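Long-range contacts in Beta/gama crystallin family protein (Methanosarcina acetivorans C2A, PDB 5HT9), which binds calcium and, in this magnesium-loaded form, magnesium ions through a single beta/gamma-crystallin domain built from two Greek key motifs: residues F18-D23 with S79-I84; R56-G61 with A71-N76. One frame throughout, in Å; residues are numbered along the deposited sequence.

Interaction 1: F18-D23 with S79-I84; sequences FDATSD and SSFRQI. With MG (magnesium ion), chain D.
The carboxylate of Asp23 is held by three hydrogen bonds, one to OD1 and two to OD2. Its OD1 accepts the backbone N-H of Gln83 at 3.0 Å from N, an almost straight bond (171°) whose donor stands well above the carboxylate plane. Its OD2 takes two water protons: water 1, 2.7 Å from OD2, also donates to Gln83 O, and water 2 is in turn an acceptor for Arg82 NH1. With CG beside its own backbone N (chi1 -63°), the carboxylate is laid across Arg82, and OD1 comes 3.3 Å from Arg82 CB. No direct salt bridge forms: Asp23 OD2 and Arg82 NH1 are 5.2 Å apart. The two planes are nearly perpendicular at 86°, and the guanidinium turns to Tyr48 and Tyr53 instead. Deeper in, Ala20 CB meets the rim of the Phe81 ring in its plane, 3.9 Å from CE1; Val5 and Val7 of strand 4-8 also pack on this ring. At the start of 79-84, Ser79 OG binds magnesium at 2.1 Å, with Asp33 OD1 and the carbonyls of Glu49 and Ser77. The opposite charges of Asp23 and Arg82 are bridged by water and do not touch, so their attraction is probably weaker than in a direct salt bridge, while the bond to Gln83 N ties the loop to strand 80-83.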
loop_
_atom_site.group_PDB
_atom_site.type_symbol
_atom_site.label_atom_id
_atom_site.label_comp_id
_atom_site.label_asym_id
_atom_site.label_seq_id
_atom_site.Cartn_x
_atom_site.Cartn_y
_atom_site.Cartn_z
ATOM N N PHE A 18 3.823 2.267 8.076
ATOM C CA PHE A 18 4.378 0.930 8.209
ATOM C C PHE A 18 5.337 0.637 7.063
ATOM O O PHE A 18 4.990 0.816 5.896
ATOM C CB PHE A 18 3.273 -0.129 8.259
ATOM C CG PHE A 18 3.795 -1.522 8.472
ATOM C CD1 PHE A 18 4.436 -1.854 9.655
ATOM C CD2 PHE A 18 3.667 -2.490 7.488
ATOM C CE1 PHE A 18 4.934 -3.132 9.861
ATOM C CE2 PHE A 18 4.165 -3.778 7.689
ATOM C CZ PHE A 18 4.801 -4.091 8.876
ATOM N N ASP A 19 6.537 0.182 7.415
ATOM C CA ASP A 19 7.617 -0.103 6.464
ATOM C C ASP A 19 7.712 -1.613 6.224
ATOM O O ASP A 19 8.266 -2.345 7.048
ATOM C CB ASP A 19 8.935 0.467 7.026
ATOM C CG ASP A 19 10.128 0.230 6.131
ATOM O OD1 ASP A 19 9.972 -0.312 5.022
ATOM O OD2 ASP A 19 11.238 0.627 6.547
ATOM N N ALA A 20 7.164 -2.080 5.102
ATOM C CA ALA A 20 7.066 -3.519 4.839
ATOM C C ALA A 20 8.124 -4.042 3.872
ATOM O O ALA A 20 8.398 -3.430 2.839
ATOM C CB ALA A 20 5.668 -3.860 4.309
ATOM N N THR A 21 8.699 -5.194 4.209
ATOM C CA THR A 21 9.657 -5.867 3.343
ATOM C C THR A 21 9.201 -7.291 3.074
ATOM O O THR A 21 9.996 -8.143 2.671
ATOM C CB THR A 21 11.054 -5.904 3.962
ATOM O OG1 THR A 21 10.954 -6.425 5.290
ATOM C CG2 THR A 21 11.649 -4.499 4.022
ATOM N N SER A 22 7.916 -7.538 3.309
ATOM C CA SER A 22 7.323 -8.857 3.116
ATOM C C SER A 22 5.835 -8.697 2.821
ATOM O O SER A 22 5.266 -7.627 3.056
ATOM C CB SER A 22 7.519 -9.738 4.351
ATOM O OG SER A 22 6.955 -9.121 5.494
ATOM N N ASP A 23 5.209 -9.757 2.313
ATOM C CA ASP A 23 3.789 -9.696 1.970
ATOM C C ASP A 23 2.906 -9.425 3.182
ATOM O O ASP A 23 3.181 -9.899 4.283
ATOM C CB ASP A 23 3.343 -10.991 1.301
ATOM C CG ASP A 23 4.051 -11.245 -0.005
ATOM O OD1 ASP A 23 4.706 -10.314 -0.536
ATOM O OD2 ASP A 23 3.942 -12.379 -0.503
ATOM N N SER A 79 -6.341 -2.980 1.699
ATOM C CA SER A 79 -6.520 -3.840 2.864
ATOM C C SER A 79 -5.514 -4.989 2.888
ATOM O O SER A 79 -5.385 -5.686 3.894
ATOM C CB SER A 79 -7.952 -4.396 2.904
ATOM O OG SER A 79 -8.897 -3.359 3.093
ATOM N N SER A 80 -4.820 -5.204 1.772
ATOM C CA SER A 80 -3.680 -6.113 1.748
ATOM C C SER A 80 -2.780 -5.743 0.583
ATOM O O SER A 80 -3.204 -5.050 -0.336
ATOM C CB SER A 80 -4.128 -7.579 1.642
ATOM O OG SER A 80 -4.985 -7.768 0.531
ATOM N N PHE A 81 -1.529 -6.180 0.634
ATOM C CA PHE A 81 -0.620 -5.955 -0.486
ATOM C C PHE A 81 0.546 -6.930 -0.443
ATOM O O PHE A 81 0.892 -7.444 0.610
ATOM C CB PHE A 81 -0.123 -4.501 -0.501
ATOM C CG PHE A 81 0.467 -4.020 0.807
ATOM C CD1 PHE A 81 1.809 -4.220 1.092
ATOM C CD2 PHE A 81 -0.306 -3.331 1.718
ATOM C CE1 PHE A 81 2.369 -3.753 2.286
ATOM C CE2 PHE A 81 0.245 -2.862 2.923
ATOM C CZ PHE A 81 1.581 -3.074 3.197
ATOM N N ARG A 82 1.124 -7.218 -1.600
ATOM C CA ARG A 82 2.212 -8.180 -1.667
ATOM C C ARG A 82 3.057 -7.953 -2.899
ATOM O O ARG A 82 2.656 -7.265 -3.822
ATOM C CB ARG A 82 1.681 -9.609 -1.686
ATOM C CG ARG A 82 0.928 -9.964 -2.945
ATOM C CD ARG A 82 0.680 -11.439 -2.932
ATOM N NE ARG A 82 -0.555 -11.801 -3.597
ATOM C CZ ARG A 82 -1.061 -13.024 -3.561
ATOM N NH1 ARG A 82 -0.412 -13.976 -2.899
ATOM N NH2 ARG A 82 -2.194 -13.288 -4.193
ATOM N N GLN A 83 4.236 -8.546 -2.902
ATOM C CA GLN A 83 5.161 -8.381 -4.001
ATOM C C GLN A 83 4.730 -9.296 -5.135
ATOM O O GLN A 83 4.259 -10.411 -4.882
ATOM C CB GLN A 83 6.585 -8.696 -3.536
ATOM C CG GLN A 83 7.643 -8.518 -4.592
ATOM C CD GLN A 83 9.006 -8.942 -4.089
ATOM O OE1 GLN A 83 9.151 -9.370 -2.935
ATOM N NE2 GLN A 83 10.017 -8.805 -4.937
ATOM N N ILE A 84 4.854 -8.820 -6.374
ATOM C CA ILE A 84 4.485 -9.640 -7.532
ATOM C C ILE A 84 5.597 -9.722 -8.577
ATOM O O ILE A 84 6.512 -8.901 -8.624
ATOM C CB ILE A 84 3.211 -9.118 -8.232
ATOM C CG1 ILE A 84 3.372 -7.649 -8.617
ATOM C CG2 ILE A 84 1.996 -9.300 -7.341
ATOM C CD1 ILE A 84 2.242 -7.118 -9.478
ATOM O OXT ILE A 84 5.599 -10.630 -9.409
HETATM MG MG MG D . -10.305 -2.357 1.915
HETATM O O HOH W 1 3.827 -12.646 -3.187
HETATM O O HOH W 2 1.864 -14.302 -0.928
HETATM O O HOH W 3 -11.765 -1.470 0.797
HETATM O O HOH W 4 -11.787 -3.570 2.911
#

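Interaction 2: R56-G61 with A71-N76; sequences RYWDLG and AGIPDN. With MG (magnesium ion), chain E.
The Trp58 indole carries Ile73 and Pro74 on one face, while the backbone of Arg56 lies over the rim of the opposite face. Pro74 CD sits 3.9 Å from the centroid of the six-membered ring, 29° off its normal, and Ile73 CG2 lies 4.2 Å from the same centroid at 23°; both are CH-pi contacts. Gly72 O lies obliquely to the indole, 3.4 Å from NE1, but the angle is too poor for a hydrogen bond. Ile73 splits its branches: CG2, anti to the backbone N, goes to the ring, while CG1 packs on Trp58 CB at 3.8 Å. Further along, Leu60 CD1 and Ile73 CD1 meet tip to tip at 4.1 Å. The Arg56 guanidinium has Trp58 CZ2 over one face, and its NH2 is salt-bridged to Glu49. With the indole cut back to an alanine, Pro74 CD and Ile73 CG2 would probably lose their aromatic partner, leaving a gap between strand and loop. Asn76, beyond the packing, binds magnesium through OD1. Strand 56-60 is an outer strand of its sheet, paired with strand 45-48, and the loop between strands 63-65 and 80-83 packs against it.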
loop_
_atom_site.group_PDB
_atom_site.type_symbol
_atom_site.label_atom_id
_atom_site.label_comp_id
_atom_site.label_asym_id
_atom_site.label_seq_id
_atom_site.Cartn_x
_atom_site.Cartn_y
_atom_site.Cartn_z
ATOM N N ARG A 56 -10.732 -5.926 -6.283
ATOM C CA ARG A 56 -9.961 -5.155 -7.246
ATOM C C ARG A 56 -8.538 -4.956 -6.725
ATOM O O ARG A 56 -8.310 -4.957 -5.511
ATOM C CB ARG A 56 -10.615 -3.793 -7.509
ATOM C CG ARG A 56 -12.012 -3.839 -8.098
ATOM C CD ARG A 56 -12.600 -2.433 -8.210
ATOM N NE ARG A 56 -12.884 -1.864 -6.894
ATOM C CZ ARG A 56 -13.072 -0.571 -6.645
ATOM N NH1 ARG A 56 -13.028 0.326 -7.622
ATOM N NH2 ARG A 56 -13.324 -0.177 -5.409
ATOM N N TYR A 57 -7.590 -4.782 -7.634
ATOM C CA TYR A 57 -6.224 -4.476 -7.226
ATOM C C TYR A 57 -5.542 -3.516 -8.194
ATOM O O TYR A 57 -5.961 -3.357 -9.346
ATOM C CB TYR A 57 -5.396 -5.755 -7.083
ATOM C CG TYR A 57 -5.300 -6.568 -8.356
ATOM C CD1 TYR A 57 -4.449 -6.177 -9.389
ATOM C CD2 TYR A 57 -6.041 -7.738 -8.520
ATOM C CE1 TYR A 57 -4.351 -6.914 -10.557
ATOM C CE2 TYR A 57 -5.945 -8.485 -9.686
ATOM C CZ TYR A 57 -5.088 -8.068 -10.694
ATOM O OH TYR A 57 -4.975 -8.792 -11.860
ATOM N N TRP A 58 -4.482 -2.883 -7.712
ATOM C CA TRP A 58 -3.721 -1.938 -8.505
ATOM C C TRP A 58 -2.248 -2.196 -8.264
ATOM O O TRP A 58 -1.852 -2.444 -7.133
ATOM C CB TRP A 58 -4.096 -0.506 -8.132
ATOM C CG TRP A 58 -5.576 -0.242 -8.234
ATOM C CD1 TRP A 58 -6.240 0.317 -9.288
ATOM C CD2 TRP A 58 -6.569 -0.541 -7.246
ATOM N NE1 TRP A 58 -7.587 0.396 -9.011
ATOM C CE2 TRP A 58 -7.813 -0.126 -7.765
ATOM C CE3 TRP A 58 -6.527 -1.117 -5.971
ATOM C CZ2 TRP A 58 -9.000 -0.272 -7.057
ATOM C CZ3 TRP A 58 -7.712 -1.253 -5.266
ATOM C CH2 TRP A 58 -8.927 -0.830 -5.809
ATOM N N ASP A 59 -1.445 -2.151 -9.321
ATOM C CA ASP A 59 -0.015 -2.419 -9.202
ATOM C C ASP A 59 0.772 -1.128 -9.253
ATOM O O ASP A 59 0.431 -0.233 -10.034
ATOM C CB ASP A 59 0.481 -3.325 -10.327
ATOM C CG ASP A 59 -0.152 -4.701 -10.319
ATOM O OD1 ASP A 59 -0.690 -5.125 -9.278
ATOM O OD2 ASP A 59 -0.077 -5.378 -11.373
ATOM N N LEU A 60 1.846 -1.062 -8.465
ATOM C CA LEU A 60 2.757 0.082 -8.450
ATOM C C LEU A 60 4.213 -0.376 -8.351
ATOM O O LEU A 60 4.523 -1.287 -7.592
ATOM C CB LEU A 60 2.449 1.013 -7.267
ATOM C CG LEU A 60 1.048 1.594 -7.084
ATOM C CD1 LEU A 60 0.968 2.313 -5.719
ATOM C CD2 LEU A 60 0.703 2.541 -8.214
ATOM N N GLY A 61 5.093 0.246 -9.134
ATOM C CA GLY A 61 6.528 0.105 -8.936
ATOM C C GLY A 61 7.026 1.267 -8.088
ATOM O O GLY A 61 6.214 2.026 -7.563
ATOM N N ALA A 71 -2.927 8.070 -7.709
ATOM C CA ALA A 71 -2.405 6.885 -8.372
ATOM C C ALA A 71 -3.530 5.984 -8.878
ATOM O O ALA A 71 -3.289 4.839 -9.239
ATOM C CB ALA A 71 -1.496 6.112 -7.424
ATOM N N GLY A 72 -4.752 6.505 -8.899
ATOM C CA GLY A 72 -5.900 5.745 -9.361
ATOM C C GLY A 72 -6.422 4.702 -8.383
ATOM O O GLY A 72 -7.150 3.787 -8.771
ATOM N N ILE A 73 -6.057 4.841 -7.112
ATOM C CA ILE A 73 -6.517 3.924 -6.063
ATOM C C ILE A 73 -7.448 4.643 -5.096
ATOM O O ILE A 73 -7.118 5.737 -4.637
ATOM C CB ILE A 73 -5.330 3.339 -5.266
ATOM C CG1 ILE A 73 -4.288 2.739 -6.207
ATOM C CG2 ILE A 73 -5.805 2.318 -4.238
ATOM C CD1 ILE A 73 -3.083 2.171 -5.506
ATOM N N PRO A 74 -8.609 4.034 -4.767
ATOM C CA PRO A 74 -9.552 4.646 -3.812
ATOM C C PRO A 74 -8.937 4.881 -2.430
ATOM O O PRO A 74 -8.288 3.985 -1.895
ATOM C CB PRO A 74 -10.687 3.615 -3.723
ATOM C CG PRO A 74 -10.596 2.831 -4.985
ATOM C CD PRO A 74 -9.136 2.782 -5.342
ATOM N N ASP A 75 -9.134 6.070 -1.867
ATOM C CA ASP A 75 -8.580 6.389 -0.559
ATOM C C ASP A 75 -9.143 5.430 0.487
ATOM O O ASP A 75 -10.262 4.950 0.341
ATOM C CB ASP A 75 -8.898 7.839 -0.171
ATOM C CG ASP A 75 -8.048 8.337 0.992
ATOM O OD1 ASP A 75 -6.984 7.743 1.263
ATOM O OD2 ASP A 75 -8.442 9.333 1.631
ATOM N N ASN A 76 -8.353 5.141 1.517
ATOM C CA ASN A 76 -8.824 4.323 2.629
ATOM C C ASN A 76 -9.495 3.025 2.189
ATOM O O ASN A 76 -10.564 2.673 2.692
ATOM C CB ASN A 76 -9.785 5.153 3.481
ATOM C CG ASN A 76 -9.110 6.368 4.071
ATOM O OD1 ASN A 76 -7.926 6.319 4.409
ATOM N ND2 ASN A 76 -9.844 7.470 4.187
HETATM MG MG MG E . -6.195 7.277 5.648
#

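Overall arrangement
From the N terminus, strand 17-20 of the four-stranded sheet leads into the turn at Asp23; 55 residues separate this segment from 79-84, and interaction 1 closes that long loop and joins the two sheets. Interaction 2 lies wholly within it, closing a short loop in the second Greek key, with nine residues between the segments, from strand 56-60 to the stretch ahead of strand 80-83. The contacts therefore nest and do not cross. Strands 56-60 and 80-83 are the two outer strands of one sheet, with 45-48 between them. The interaction centres are 13 Å apart, on opposite sides of the chain's centre, yet Ile84 CD1 packs 3.5 Å from Asp59 OD2.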